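Local coordinates for fucolectin-related protein (Streptococcus pneumoniae, PDB 2WMF), which probably hydrolyses host blood-group carbohydrate antigens, being the catalytic module of a family 98 glycoside hydrolase from the pneumococcus, at residues A[252-256]-A[487-492]; A[263-267]-A[507-511]; A[332-336]-A[389-394]; A[366-372]-A[422-426]. One frame throughout, in Å; residues are numbered along the deposited sequence.

Contact 1: A[252-256]-A[487-492]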
loop_
_atom_site.group_PDB
_atom_site.type_symbol
_atom_site.label_atom_id
_atom_site.label_comp_id
_atom_site.label_asym_id
_atom_site.label_seq_id
_atom_site.Cartn_x
_atom_site.Cartn_y
_atom_site.Cartn_z
ATOM N N TYR A 252 4.619 -17.954 -7.409
ATOM C CA TYR A 252 3.970 -17.560 -8.619
ATOM C C TYR A 252 4.982 -17.074 -9.647
ATOM O O TYR A 252 6.060 -16.624 -9.295
ATOM C CB TYR A 252 2.931 -16.472 -8.322
ATOM C CG TYR A 252 1.759 -16.857 -7.463
ATOM C CD1 TYR A 252 1.414 -18.182 -7.244
ATOM C CD2 TYR A 252 0.920 -15.881 -6.939
ATOM C CE1 TYR A 252 0.307 -18.510 -6.489
ATOM C CE2 TYR A 252 -0.188 -16.200 -6.194
ATOM C CZ TYR A 252 -0.482 -17.529 -5.978
ATOM O OH TYR A 252 -1.576 -17.873 -5.251
ATOM N N THR A 253 4.596 -17.139 -10.917
ATOM C CA THR A 253 5.460 -16.799 -12.055
ATOM C C THR A 253 4.717 -15.874 -13.036
ATOM O O THR A 253 4.163 -14.858 -12.615
ATOM C CB THR A 253 6.065 -18.074 -12.671
ATOM O OG1 THR A 253 5.014 -18.976 -13.030
ATOM C CG2 THR A 253 7.011 -18.705 -11.668
ATOM N N ASN A 254 4.612 -16.230 -14.314
ATOM C CA ASN A 254 3.799 -15.437 -15.242
ATOM C C ASN A 254 2.347 -15.393 -14.780
ATOM O O ASN A 254 1.857 -16.332 -14.127
ATOM C CB ASN A 254 3.904 -16.029 -16.646
ATOM C CG ASN A 254 3.478 -15.067 -17.734
ATOM O OD1 ASN A 254 3.162 -13.904 -17.469
ATOM N ND2 ASN A 254 3.450 -15.559 -18.968
ATOM N N THR A 255 1.613 -14.346 -15.129
ATOM C CA THR A 255 0.236 -14.225 -14.643
ATOM C C THR A 255 -0.576 -15.494 -14.991
ATOM O O THR A 255 -0.620 -15.915 -16.156
ATOM C CB THR A 255 -0.465 -12.984 -15.247
ATOM O OG1 THR A 255 0.503 -11.948 -15.384
ATOM C CG2 THR A 255 -1.633 -12.518 -14.356
ATOM N N PHE A 256 -1.232 -16.034 -13.950
ATOM C CA PHE A 256 -2.084 -17.226 -14.014
ATOM C C PHE A 256 -1.363 -18.578 -14.226
ATOM O O PHE A 256 -2.000 -19.637 -14.247
ATOM C CB PHE A 256 -3.175 -17.078 -15.060
ATOM C CG PHE A 256 -3.902 -15.738 -15.024
ATOM C CD1 PHE A 256 -4.528 -15.339 -13.845
ATOM C CD2 PHE A 256 -4.027 -14.957 -16.157
ATOM C CE1 PHE A 256 -5.182 -14.137 -13.772
ATOM C CE2 PHE A 256 -4.732 -13.759 -16.105
ATOM C CZ PHE A 256 -5.320 -13.349 -14.908
ATOM N N ASP A 487 1.902 -7.882 -20.262
ATOM C CA ASP A 487 2.176 -9.300 -20.452
ATOM C C ASP A 487 3.634 -9.593 -20.039
ATOM O O ASP A 487 4.582 -8.993 -20.578
ATOM C CB ASP A 487 1.953 -9.652 -21.928
ATOM C CG ASP A 487 2.218 -11.101 -22.248
ATOM O OD1 ASP A 487 2.311 -11.914 -21.300
ATOM O OD2 ASP A 487 2.300 -11.405 -23.463
ATOM N N LYS A 488 3.804 -10.500 -19.065
ATOM C CA LYS A 488 5.123 -10.830 -18.527
ATOM C C LYS A 488 5.761 -12.014 -19.262
ATOM O O LYS A 488 6.825 -12.497 -18.863
ATOM C CB LYS A 488 5.022 -11.190 -17.040
ATOM C CG LYS A 488 4.253 -10.149 -16.122
ATOM C CD LYS A 488 4.900 -8.782 -16.224
ATOM C CE LYS A 488 4.253 -7.751 -15.309
ATOM N NZ LYS A 488 2.784 -7.574 -15.491
ATOM N N THR A 489 5.091 -12.511 -20.305
ATOM C CA THR A 489 5.571 -13.695 -21.032
ATOM C C THR A 489 7.002 -13.516 -21.585
ATOM O O THR A 489 7.842 -14.423 -21.423
ATOM C CB THR A 489 4.580 -14.070 -22.210
ATOM O OG1 THR A 489 3.259 -14.298 -21.688
ATOM C CG2 THR A 489 5.079 -15.308 -22.938
ATOM N N ALA A 490 7.304 -12.372 -22.207
ATOM C CA ALA A 490 8.651 -12.182 -22.768
ATOM C C ALA A 490 9.750 -12.344 -21.696
ATOM O O ALA A 490 10.766 -13.012 -21.907
ATOM C CB ALA A 490 8.778 -10.849 -23.469
ATOM N N MET A 491 9.527 -11.746 -20.525
ATOM C CA MET A 491 10.521 -11.792 -19.486
ATOM C C MET A 491 10.730 -13.257 -19.038
ATOM O O MET A 491 11.880 -13.724 -18.825
ATOM C CB MET A 491 10.067 -10.916 -18.301
ATOM C CG MET A 491 11.014 -10.955 -17.112
ATOM S SD MET A 491 10.443 -9.887 -15.774
ATOM C CE MET A 491 8.816 -10.634 -15.482
ATOM N N TRP A 492 9.623 -13.995 -18.925
ATOM C CA TRP A 492 9.680 -15.396 -18.478
ATOM C C TRP A 492 10.292 -16.313 -19.513
ATOM O O TRP A 492 10.713 -17.406 -19.142
ATOM C CB TRP A 492 8.302 -15.887 -18.017
ATOM C CG TRP A 492 7.982 -15.401 -16.630
ATOM C CD1 TRP A 492 7.120 -14.397 -16.266
ATOM C CD2 TRP A 492 8.611 -15.850 -15.424
ATOM N NE1 TRP A 492 7.157 -14.225 -14.896
ATOM C CE2 TRP A 492 8.068 -15.106 -14.362
ATOM C CE3 TRP A 492 9.571 -16.828 -15.143
ATOM C CZ2 TRP A 492 8.472 -15.284 -13.055
ATOM C CZ3 TRP A 492 9.970 -17.005 -13.846
ATOM C CH2 TRP A 492 9.385 -16.257 -12.799
HETATM O O HOH W 1 1.395 -11.817 -17.941
HETATM O O HOH W 2 1.440 -9.613 -13.998
#
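Asn254 leans across the first turn of helix 489-493 and meets Thr489 and Trp492 of the helix and Lys488 just before it. Its CB lies 3.6 Å from CD1 of Trp492, against the pyrrole end of the indole. A chi1 of -162° swings CG beside the carbonyl carbon, which lays the amide along the indole in the opposite sense, the two planes 27° apart. At the tip the amide divides its work. ND2 of Asn254 donates to Thr489 OG1 at 3.0 Å, with the hydroxyl close to the amide plane. OD1 of Asn254 comes within 3.3 Å of Lys488 CB and accepts from a water that also takes the N-H of Lys488 and bonds Thr255 OG1; a weak bond from Thr255 N reaches the same oxygen. Asparagine suits this spot because one short, flat group offers both donor and acceptor.

Thr489 OG1 passes the link on, donating to Asp487 OD1 at 2.6 Å. That carboxylate also caps the helix by accepting from Thr489 N, and its charge may make the hydroxyl a better acceptor. Thr253 covers the indole instead: its CB lies 3.9 Å from the centroid of the six-membered ring of Trp492, a CH-pi contact over the face. Above that face also lies Asn254 N, which bonds Glu257, whereas Trp492 NE1 bonds Ser269. The loop of 252-256 follows helix 245-249, whose Trp247 holds Thr253 O, and Lys488 NZ bonds Thr486 O and forms a salt bridge with Glu272 on helix 272-283, tying helix 489-493 to the loop between those two helices.

Contact 2: A[263-267]-A[507-511]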
loop_
_atom_site.group_PDB
_atom_site.type_symbol
_atom_site.label_atom_id
_atom_site.label_comp_id
_atom_site.label_asym_id
_atom_site.label_seq_id
_atom_site.Cartn_x
_atom_site.Cartn_y
_atom_site.Cartn_z
ATOM N N ASP A 263 11.687 -17.476 -9.715
ATOM C CA ASP A 263 12.989 -16.829 -9.630
ATOM C C ASP A 263 12.795 -15.316 -9.456
ATOM O O ASP A 263 11.663 -14.892 -9.137
ATOM C CB ASP A 263 13.984 -17.249 -10.762
ATOM C CG ASP A 263 13.544 -16.886 -12.169
ATOM O OD1 ASP A 263 12.940 -15.803 -12.386
ATOM O OD2 ASP A 263 13.825 -17.716 -13.089
ATOM N N MET A 264 13.859 -14.518 -9.581
ATOM C CA MET A 264 13.723 -13.065 -9.365
ATOM C C MET A 264 12.674 -12.460 -10.289
ATOM O O MET A 264 12.068 -11.447 -9.946
ATOM C CB MET A 264 15.053 -12.305 -9.522
ATOM C CG MET A 264 16.026 -12.556 -8.406
ATOM S SD MET A 264 17.504 -11.544 -8.501
ATOM C CE MET A 264 18.356 -12.457 -9.804
ATOM N N ARG A 265 12.428 -13.076 -11.446
ATOM C CA ARG A 265 11.404 -12.550 -12.334
ATOM C C ARG A 265 10.011 -12.504 -11.643
ATOM O O ARG A 265 9.128 -11.732 -12.035
ATOM C CB ARG A 265 11.403 -13.350 -13.622
ATOM C CG ARG A 265 12.623 -13.109 -14.438
ATOM C CD ARG A 265 12.669 -13.949 -15.689
ATOM N NE ARG A 265 12.981 -15.340 -15.372
ATOM C CZ ARG A 265 13.366 -16.250 -16.277
ATOM N NH1 ARG A 265 13.398 -15.941 -17.557
ATOM N NH2 ARG A 265 13.686 -17.476 -15.886
ATOM N N SER A 266 9.815 -13.346 -10.635
ATOM C CA SER A 266 8.583 -13.338 -9.846
ATOM C C SER A 266 8.323 -11.990 -9.185
ATOM O O SER A 266 7.164 -11.549 -9.086
ATOM C CB SER A 266 8.576 -14.493 -8.820
ATOM O OG SER A 266 8.729 -15.774 -9.442
ATOM N N TYR A 267 9.369 -11.294 -8.734
ATOM C CA TYR A 267 9.095 -9.996 -8.098
ATOM C C TYR A 267 8.735 -8.908 -9.111
ATOM O O TYR A 267 8.315 -7.798 -8.734
ATOM C CB TYR A 267 10.209 -9.548 -7.152
ATOM C CG TYR A 267 11.570 -9.194 -7.713
ATOM C CD1 TYR A 267 11.731 -8.267 -8.746
ATOM C CD2 TYR A 267 12.744 -9.682 -7.085
ATOM C CE1 TYR A 267 13.020 -7.912 -9.204
ATOM C CE2 TYR A 267 14.030 -9.314 -7.530
ATOM C CZ TYR A 267 14.176 -8.443 -8.585
ATOM O OH TYR A 267 15.453 -8.053 -8.975
ATOM N N GLU A 507 23.639 -11.139 -11.905
ATOM C CA GLU A 507 22.447 -11.658 -12.564
ATOM C C GLU A 507 21.249 -10.740 -12.325
ATOM O O GLU A 507 20.415 -10.564 -13.216
ATOM C CB GLU A 507 22.103 -13.088 -12.107
ATOM C CG GLU A 507 23.124 -14.141 -12.566
ATOM C CD GLU A 507 24.339 -14.306 -11.657
ATOM O OE1 GLU A 507 24.576 -13.538 -10.650
ATOM O OE2 GLU A 507 25.103 -15.272 -11.975
ATOM N N GLU A 508 21.185 -10.171 -11.119
ATOM C CA GLU A 508 20.088 -9.256 -10.787
ATOM C C GLU A 508 20.221 -8.004 -11.631
ATOM O O GLU A 508 19.206 -7.439 -12.142
ATOM C CB GLU A 508 20.012 -8.944 -9.282
ATOM C CG GLU A 508 18.841 -7.970 -8.986
ATOM C CD GLU A 508 18.538 -7.833 -7.523
ATOM O OE1 GLU A 508 19.471 -7.481 -6.770
ATOM O OE2 GLU A 508 17.375 -8.071 -7.114
ATOM N N LEU A 509 21.455 -7.521 -11.786
ATOM C CA LEU A 509 21.673 -6.363 -12.671
ATOM C C LEU A 509 21.315 -6.657 -14.135
ATOM O O LEU A 509 20.758 -5.805 -14.796
ATOM C CB LEU A 509 23.091 -5.844 -12.560
ATOM C CG LEU A 509 23.534 -5.283 -11.233
ATOM C CD1 LEU A 509 25.002 -4.823 -11.370
ATOM C CD2 LEU A 509 22.600 -4.113 -10.783
ATOM N N GLU A 510 21.591 -7.877 -14.621
ATOM C CA GLU A 510 21.173 -8.280 -15.976
ATOM C C GLU A 510 19.675 -8.145 -16.151
ATOM O O GLU A 510 19.189 -7.577 -17.164
ATOM C CB GLU A 510 21.654 -9.711 -16.369
ATOM C CG GLU A 510 21.021 -10.192 -17.714
ATOM C CD GLU A 510 21.239 -11.681 -18.060
ATOM O OE1 GLU A 510 20.591 -12.154 -19.036
ATOM O OE2 GLU A 510 22.008 -12.373 -17.345
ATOM N N LEU A 511 18.920 -8.648 -15.160
ATOM C CA LEU A 511 17.464 -8.510 -15.193
ATOM C C LEU A 511 17.048 -7.033 -15.228
ATOM O O LEU A 511 16.184 -6.642 -16.011
ATOM C CB LEU A 511 16.808 -9.213 -13.998
ATOM C CG LEU A 511 15.290 -9.174 -13.909
ATOM C CD1 LEU A 511 14.627 -9.688 -15.225
ATOM C CD2 LEU A 511 14.762 -9.925 -12.649
HETATM O O HOH W 3 16.687 -6.483 -11.034
#
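Tyr267 presents its ring edge to Glu508, whose OE2 lies near the ring plane and takes the phenol hydrogen bond at 2.7 Å from OH. One face of the ring carries the carbonyl oxygen of Met264, 3.2 Å above the plane and over its centre; Leu511 CD2 approaches obliquely, and Trp245 meets the ring edge-to-face. The carboxylate of Glu508 is turned 50° from the ring and receives the hydroxyl on its anti side. With CG opposite the backbone N (chi1 180°) and the chain extended beyond, Glu508 carries OE2 out to the phenol. Its OE1 accepts from Trp504 N and Trp54 NE1, so three donors hold the buried acid and may stabilise its charge. The Tyr267 hydroxyl also accepts from a water that donates to Glu508 O.

A second flat group, the guanidinium of Arg265, meets Asp263 side-on in its plane. NE pairs with OD1 and NH2 with OD2, the latter at 2.8 Å, and OD1 of Asp263 uses its anti lone pair for Arg265 N, forming an Asx turn. This bend lies in the connection that leaves the seventh strand of the (beta/alpha)8 barrel, 237-243, by way of helix 245-249; across the contact runs helix 506-517.

Between the polar groups the contact is apolar. Met264 is long and flexible enough to cross Glu508 at about a right angle, its SD 3.7 Å from Glu508 CB. Leu511 places one methyl on each of two neighbours: CD2 lies 3.9 Å from Met264 CB, and CD1 lies 4.0 Å from Arg265 CG, in a chain whose NH1 bonds Met491 O and Leu494 O.

Contact 3: A[332-336]-A[389-394]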
loop_
_atom_site.group_PDB
_atom_site.type_symbol
_atom_site.label_atom_id
_atom_site.label_comp_id
_atom_site.label_asym_id
_atom_site.label_seq_id
_atom_site.Cartn_x
_atom_site.Cartn_y
_atom_site.Cartn_z
ATOM N N VAL A 332 -13.586 6.486 12.417
ATOM C CA VAL A 332 -14.288 6.244 13.687
ATOM C C VAL A 332 -15.814 6.191 13.474
ATOM O O VAL A 332 -16.512 5.258 13.909
ATOM C CB VAL A 332 -13.893 7.287 14.764
ATOM C CG1 VAL A 332 -14.883 7.258 15.944
ATOM C CG2 VAL A 332 -12.441 7.033 15.193
ATOM N N ASN A 333 -16.341 7.157 12.737
ATOM C CA ASN A 333 -17.793 7.295 12.671
ATOM C C ASN A 333 -18.504 6.216 11.856
ATOM O O ASN A 333 -19.670 5.907 12.133
ATOM C CB ASN A 333 -18.183 8.709 12.302
ATOM C CG ASN A 333 -17.979 9.657 13.503
ATOM O OD1 ASN A 333 -18.243 9.253 14.643
ATOM N ND2 ASN A 333 -17.480 10.851 13.275
ATOM N N ARG A 334 -17.791 5.570 10.941
ATOM C CA ARG A 334 -18.360 4.456 10.169
ATOM C C ARG A 334 -18.195 3.094 10.872
ATOM O O ARG A 334 -18.725 2.078 10.401
ATOM C CB ARG A 334 -17.713 4.401 8.774
ATOM C CG ARG A 334 -16.370 3.691 8.781
ATOM C CD ARG A 334 -15.601 3.906 7.518
ATOM N NE ARG A 334 -14.333 3.194 7.548
ATOM C CZ ARG A 334 -13.405 3.231 6.595
ATOM N NH1 ARG A 334 -13.571 3.983 5.523
ATOM N NH2 ARG A 334 -12.319 2.479 6.745
ATOM N N THR A 335 -17.452 3.071 11.982
ATOM C CA THR A 335 -17.110 1.806 12.647
ATOM C C THR A 335 -18.251 1.357 13.550
ATOM O O THR A 335 -18.596 2.034 14.508
ATOM C CB THR A 335 -15.770 1.942 13.422
ATOM O OG1 THR A 335 -14.699 2.286 12.508
ATOM C CG2 THR A 335 -15.401 0.646 14.125
ATOM N N LYS A 336 -18.833 0.202 13.235
ATOM C CA LYS A 336 -19.920 -0.359 14.046
ATOM C C LYS A 336 -19.464 -1.365 15.115
ATOM O O LYS A 336 -20.200 -1.645 16.071
ATOM C CB LYS A 336 -20.966 -1.021 13.151
ATOM C CG LYS A 336 -21.501 -0.175 11.986
ATOM C CD LYS A 336 -22.113 1.105 12.412
ATOM C CE LYS A 336 -22.544 1.877 11.155
ATOM N NZ LYS A 336 -23.243 3.150 11.503
ATOM N N ILE A 389 -13.412 6.537 22.482
ATOM C CA ILE A 389 -13.057 6.778 21.082
ATOM C C ILE A 389 -14.232 6.385 20.141
ATOM O O ILE A 389 -14.506 7.091 19.181
ATOM C CB ILE A 389 -11.810 5.965 20.689
ATOM C CG1 ILE A 389 -10.568 6.438 21.462
ATOM C CG2 ILE A 389 -11.518 6.090 19.199
ATOM C CD1 ILE A 389 -9.406 5.413 21.481
ATOM N N PHE A 390 -14.901 5.268 20.456
ATOM C CA PHE A 390 -15.922 4.644 19.593
ATOM C C PHE A 390 -17.226 4.467 20.440
ATOM O O PHE A 390 -17.695 3.350 20.697
ATOM C CB PHE A 390 -15.512 3.255 19.094
ATOM C CG PHE A 390 -14.207 3.186 18.331
ATOM C CD1 PHE A 390 -14.203 3.319 16.942
ATOM C CD2 PHE A 390 -13.010 2.842 18.983
ATOM C CE1 PHE A 390 -12.974 3.163 16.204
ATOM C CE2 PHE A 390 -11.807 2.673 18.248
ATOM C CZ PHE A 390 -11.816 2.855 16.880
ATOM N N PRO A 391 -17.833 5.587 20.865
ATOM C CA PRO A 391 -18.966 5.397 21.789
ATOM C C PRO A 391 -20.138 4.565 21.232
ATOM O O PRO A 391 -20.890 3.959 22.024
ATOM C CB PRO A 391 -19.376 6.833 22.140
ATOM C CG PRO A 391 -18.818 7.668 21.021
ATOM C CD PRO A 391 -17.521 7.000 20.637
ATOM N N ASN A 392 -20.270 4.524 19.903
ATOM C CA ASN A 392 -21.353 3.826 19.226
ATOM C C ASN A 392 -20.985 2.447 18.704
ATOM O O ASN A 392 -21.869 1.768 18.168
ATOM C CB ASN A 392 -21.923 4.682 18.076
ATOM C CG ASN A 392 -22.379 6.067 18.555
ATOM O OD1 ASN A 392 -22.000 7.088 17.985
ATOM N ND2 ASN A 392 -23.137 6.092 19.639
ATOM N N ALA A 393 -19.736 2.006 18.879
ATOM C CA ALA A 393 -19.311 0.671 18.396
ATOM C C ALA A 393 -19.503 -0.433 19.435
ATOM O O ALA A 393 -19.289 -0.214 20.634
ATOM C CB ALA A 393 -17.854 0.723 17.975
ATOM N N LYS A 394 -19.858 -1.632 18.973
ATOM C CA LYS A 394 -19.805 -2.809 19.818
ATOM C C LYS A 394 -18.360 -3.180 20.032
ATOM O O LYS A 394 -17.568 -3.188 19.074
ATOM C CB LYS A 394 -20.522 -3.983 19.167
ATOM C CG LYS A 394 -20.276 -5.341 19.861
ATOM C CD LYS A 394 -21.097 -5.497 21.147
ATOM C CE LYS A 394 -21.108 -6.961 21.617
ATOM N NZ LYS A 394 -22.005 -7.117 22.806
HETATM O O HOH W 4 -20.731 7.844 14.887
HETATM O O HOH W 5 -22.568 -0.418 16.511
#
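Lys336 and Lys394 join the two backbones through one hydrogen bond, 2.9 Å from Lys394 N to Lys336 O with the donor above the carbonyl plane, just after a type I turn from Phe390 to Ala393 has brought the chain round from helix 383-389. Ala393 points its methyl at the other segment, 3.8 Å from Thr335 O, and such a small residue lets the backbones come this close.

Further back the contact turns apolar. Val332 divides its two methyls: CG1, anti to the backbone N (chi1 165°), lies 3.3 Å from Ile389 O, while CG2 meets Phe390 CE1 at 4.0 Å and the CG2 methyl of Ile389 a little farther off. The branching of valine at CB is what allows one short side chain to touch both residues. Thr335 approaches the same CD1-CE1 edge from the other side of the ring plane, obliquely, its CG2 4.1 Å from Phe390 CD1. With OG1 directed back along helix 328-334 to Val331 O, this threonine can pack like a valine through its methyl. Leu231 of helix 219-231 touches both Val332 and Phe390, and Lys394 NZ forms a salt bridge with Glu402.

Two further links reinforce the backbone join: Ala393 CA lies 3.4 Å from Lys336 O in a CA-H...O contact, and a water donates to both Lys336 O and Asn392 O. Here the chain leaves two helices, 328-334 and 383-389, and each exit leads into a short strand, 337-340 and 394-396; Lys394 bonds to Lys336 and also to Val338, the pattern expected where neighbouring strands run parallel.

Contact 4: A[366-372]-A[422-426]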
loop_
_atom_site.group_PDB
_atom_site.type_symbol
_atom_site.label_atom_id
_atom_site.label_comp_id
_atom_site.label_asym_id
_atom_site.label_seq_id
_atom_site.Cartn_x
_atom_site.Cartn_y
_atom_site.Cartn_z
ATOM N N TYR A 366 -9.028 -8.084 -0.489
ATOM C CA TYR A 366 -10.226 -8.390 0.303
ATOM C C TYR A 366 -11.374 -8.868 -0.620
ATOM O O TYR A 366 -11.531 -8.368 -1.721
ATOM C CB TYR A 366 -10.685 -7.154 1.063
ATOM C CG TYR A 366 -9.716 -6.795 2.171
ATOM C CD1 TYR A 366 -9.292 -7.773 3.078
ATOM C CD2 TYR A 366 -9.161 -5.508 2.280
ATOM C CE1 TYR A 366 -8.407 -7.459 4.107
ATOM C CE2 TYR A 366 -8.275 -5.192 3.319
ATOM C CZ TYR A 366 -7.899 -6.164 4.236
ATOM O OH TYR A 366 -7.032 -5.866 5.281
ATOM N N ASN A 367 -12.209 -9.784 -0.145
ATOM C CA ASN A 367 -13.329 -10.229 -0.984
ATOM C C ASN A 367 -14.532 -9.286 -0.910
ATOM O O ASN A 367 -15.296 -9.152 -1.841
ATOM C CB ASN A 367 -13.776 -11.588 -0.538
ATOM C CG ASN A 367 -12.667 -12.606 -0.614
ATOM O OD1 ASN A 367 -12.478 -13.277 -1.668
ATOM N ND2 ASN A 367 -11.923 -12.732 0.456
ATOM N N ASN A 368 -14.672 -8.661 0.255
ATOM C CA ASN A 368 -15.891 -7.934 0.652
ATOM C C ASN A 368 -15.466 -6.596 1.259
ATOM O O ASN A 368 -14.544 -6.586 2.090
ATOM C CB ASN A 368 -16.611 -8.800 1.717
ATOM C CG ASN A 368 -18.072 -8.506 1.862
ATOM O OD1 ASN A 368 -18.573 -7.472 1.421
ATOM N ND2 ASN A 368 -18.798 -9.479 2.455
ATOM N N GLY A 369 -16.207 -5.528 0.961
ATOM C CA GLY A 369 -16.003 -4.218 1.561
ATOM C C GLY A 369 -17.024 -3.827 2.618
ATOM O O GLY A 369 -16.951 -2.739 3.133
ATOM N N ARG A 370 -17.956 -4.743 2.914
ATOM C CA ARG A 370 -19.099 -4.520 3.798
ATOM C C ARG A 370 -18.722 -3.996 5.191
ATOM O O ARG A 370 -19.491 -3.252 5.810
ATOM C CB ARG A 370 -19.911 -5.823 3.930
ATOM C CG ARG A 370 -21.158 -5.711 4.797
ATOM C CD ARG A 370 -21.957 -6.989 4.642
ATOM N NE ARG A 370 -23.114 -7.033 5.518
ATOM C CZ ARG A 370 -24.052 -7.969 5.458
ATOM N NH1 ARG A 370 -23.931 -8.964 4.580
ATOM N NH2 ARG A 370 -25.071 -7.953 6.296
ATOM N N TYR A 371 -17.586 -4.445 5.717
ATOM C CA TYR A 371 -17.184 -4.162 7.102
ATOM C C TYR A 371 -15.981 -3.200 7.135
ATOM O O TYR A 371 -15.460 -2.918 8.201
ATOM C CB TYR A 371 -16.806 -5.475 7.827
ATOM C CG TYR A 371 -17.737 -6.634 7.506
ATOM C CD1 TYR A 371 -18.924 -6.828 8.217
ATOM C CD2 TYR A 371 -17.455 -7.509 6.455
ATOM C CE1 TYR A 371 -19.814 -7.856 7.892
ATOM C CE2 TYR A 371 -18.351 -8.553 6.118
ATOM C CZ TYR A 371 -19.504 -8.719 6.836
ATOM O OH TYR A 371 -20.322 -9.779 6.482
ATOM N N HIS A 372 -15.550 -2.715 5.971
ATOM C CA HIS A 372 -14.304 -1.972 5.851
ATOM C C HIS A 372 -13.171 -2.848 6.398
ATOM O O HIS A 372 -13.318 -4.057 6.438
ATOM C CB HIS A 372 -14.402 -0.630 6.607
ATOM C CG HIS A 372 -15.675 0.109 6.333
ATOM N ND1 HIS A 372 -15.883 0.793 5.157
ATOM C CD2 HIS A 372 -16.810 0.244 7.064
ATOM C CE1 HIS A 372 -17.112 1.291 5.156
ATOM N NE2 HIS A 372 -17.692 0.996 6.310
ATOM N N GLY A 422 -17.808 -9.526 -6.653
ATOM C CA GLY A 422 -16.678 -8.605 -6.582
ATOM C C GLY A 422 -16.511 -7.991 -5.205
ATOM O O GLY A 422 -17.374 -8.148 -4.300
ATOM N N TYR A 423 -15.411 -7.253 -5.055
ATOM C CA TYR A 423 -15.141 -6.458 -3.866
ATOM C C TYR A 423 -15.703 -5.055 -4.107
ATOM O O TYR A 423 -15.376 -4.401 -5.109
ATOM C CB TYR A 423 -13.657 -6.357 -3.594
ATOM C CG TYR A 423 -13.288 -5.313 -2.565
ATOM C CD1 TYR A 423 -13.316 -5.587 -1.200
ATOM C CD2 TYR A 423 -12.928 -4.036 -2.965
ATOM C CE1 TYR A 423 -12.945 -4.643 -0.237
ATOM C CE2 TYR A 423 -12.565 -3.055 -2.028
ATOM C CZ TYR A 423 -12.597 -3.359 -0.649
ATOM O OH TYR A 423 -12.201 -2.369 0.252
ATOM N N ALA A 424 -16.545 -4.597 -3.192
ATOM C CA ALA A 424 -16.997 -3.189 -3.195
ATOM C C ALA A 424 -17.138 -2.671 -1.775
ATOM O O ALA A 424 -17.644 -3.367 -0.898
ATOM C CB ALA A 424 -18.312 -2.984 -3.972
ATOM N N GLN A 425 -16.679 -1.443 -1.581
ATOM C CA GLN A 425 -16.686 -0.745 -0.305
ATOM C C GLN A 425 -17.282 0.654 -0.514
ATOM O O GLN A 425 -16.840 1.375 -1.377
ATOM C CB GLN A 425 -15.275 -0.622 0.267
ATOM C CG GLN A 425 -15.257 0.001 1.625
ATOM C CD GLN A 425 -13.864 0.307 2.203
ATOM O OE1 GLN A 425 -13.763 0.772 3.370
ATOM N NE2 GLN A 425 -12.776 0.012 1.422
ATOM N N ARG A 426 -18.259 1.018 0.313
ATOM C CA ARG A 426 -18.815 2.379 0.302
ATOM C C ARG A 426 -17.973 3.254 1.238
ATOM O O ARG A 426 -17.712 2.887 2.387
ATOM C CB ARG A 426 -20.264 2.364 0.665
ATOM C CG ARG A 426 -20.922 3.727 0.466
ATOM C CD ARG A 426 -21.187 4.029 -0.979
ATOM N NE ARG A 426 -21.712 5.389 -1.086
ATOM C CZ ARG A 426 -22.219 5.910 -2.190
ATOM N NH1 ARG A 426 -22.191 5.244 -3.355
ATOM N NH2 ARG A 426 -22.676 7.154 -2.181
HETATM O O HOH W 6 -18.933 -0.841 2.544
#
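His372 and Gln425 cross at about a right angle, their imidazole and amide planes 53° apart. ND1 of His372 donates to Gln425 OE1 at 2.8 Å, a bond straight to 164°, lying in the ring plane and on a lone pair of the amide oxygen. Gln425 gets there fully extended, CG anti to the backbone N (chi1 -176°), which shows the value of its length. Arg426 O also lies at the imidazole edge, 3.3 Å from His372 CE1.

Tyr423 is set differently: the backbone of 367-368 borders its ring edge, and Tyr366 CB packs 3.6 Å from its CE1. Tyr366 O, 3.3 Å from Tyr423 CD1, is buried without a polar partner. Between His372 and Tyr366, Gly369 sits close against the strand, its CA 3.1 Å from Ala424 O; lacking a side chain suits it, since the position of a CB is taken by the strand. A water links Gly369 O to Arg426 N. Asn368 OD1 accepts from Arg370 N in an Asx turn that overlaps a type I turn from Gly369 to His372. The whole is a loop with tight turns lying along the outermost strand, 423-427, of an antiparallel sheet in the C-terminal region.

In the fold
Following the chain from the N terminus, the eight-stranded parallel barrel is almost complete when the loop after helix 245-249 supplies 252-256 and then 263-267. Their partners come over two hundred residues later, 487-492 for contact 1 and 507-511 for contact 2, so these two long loops cross, and they touch through Arg265 and Met491. Both enclose contacts 3 and 4, which cross in the same manner: 332-336, 366-372, 389-394 and 422-426 alternate, with Arg334 packing on His372. Contacts 1 and 2 thus tie the barrel to C-terminal helices, while contacts 3 and 4, about 18 Å apart between centres, knit together the C-terminal region from helix 328-334 to strand 423-427.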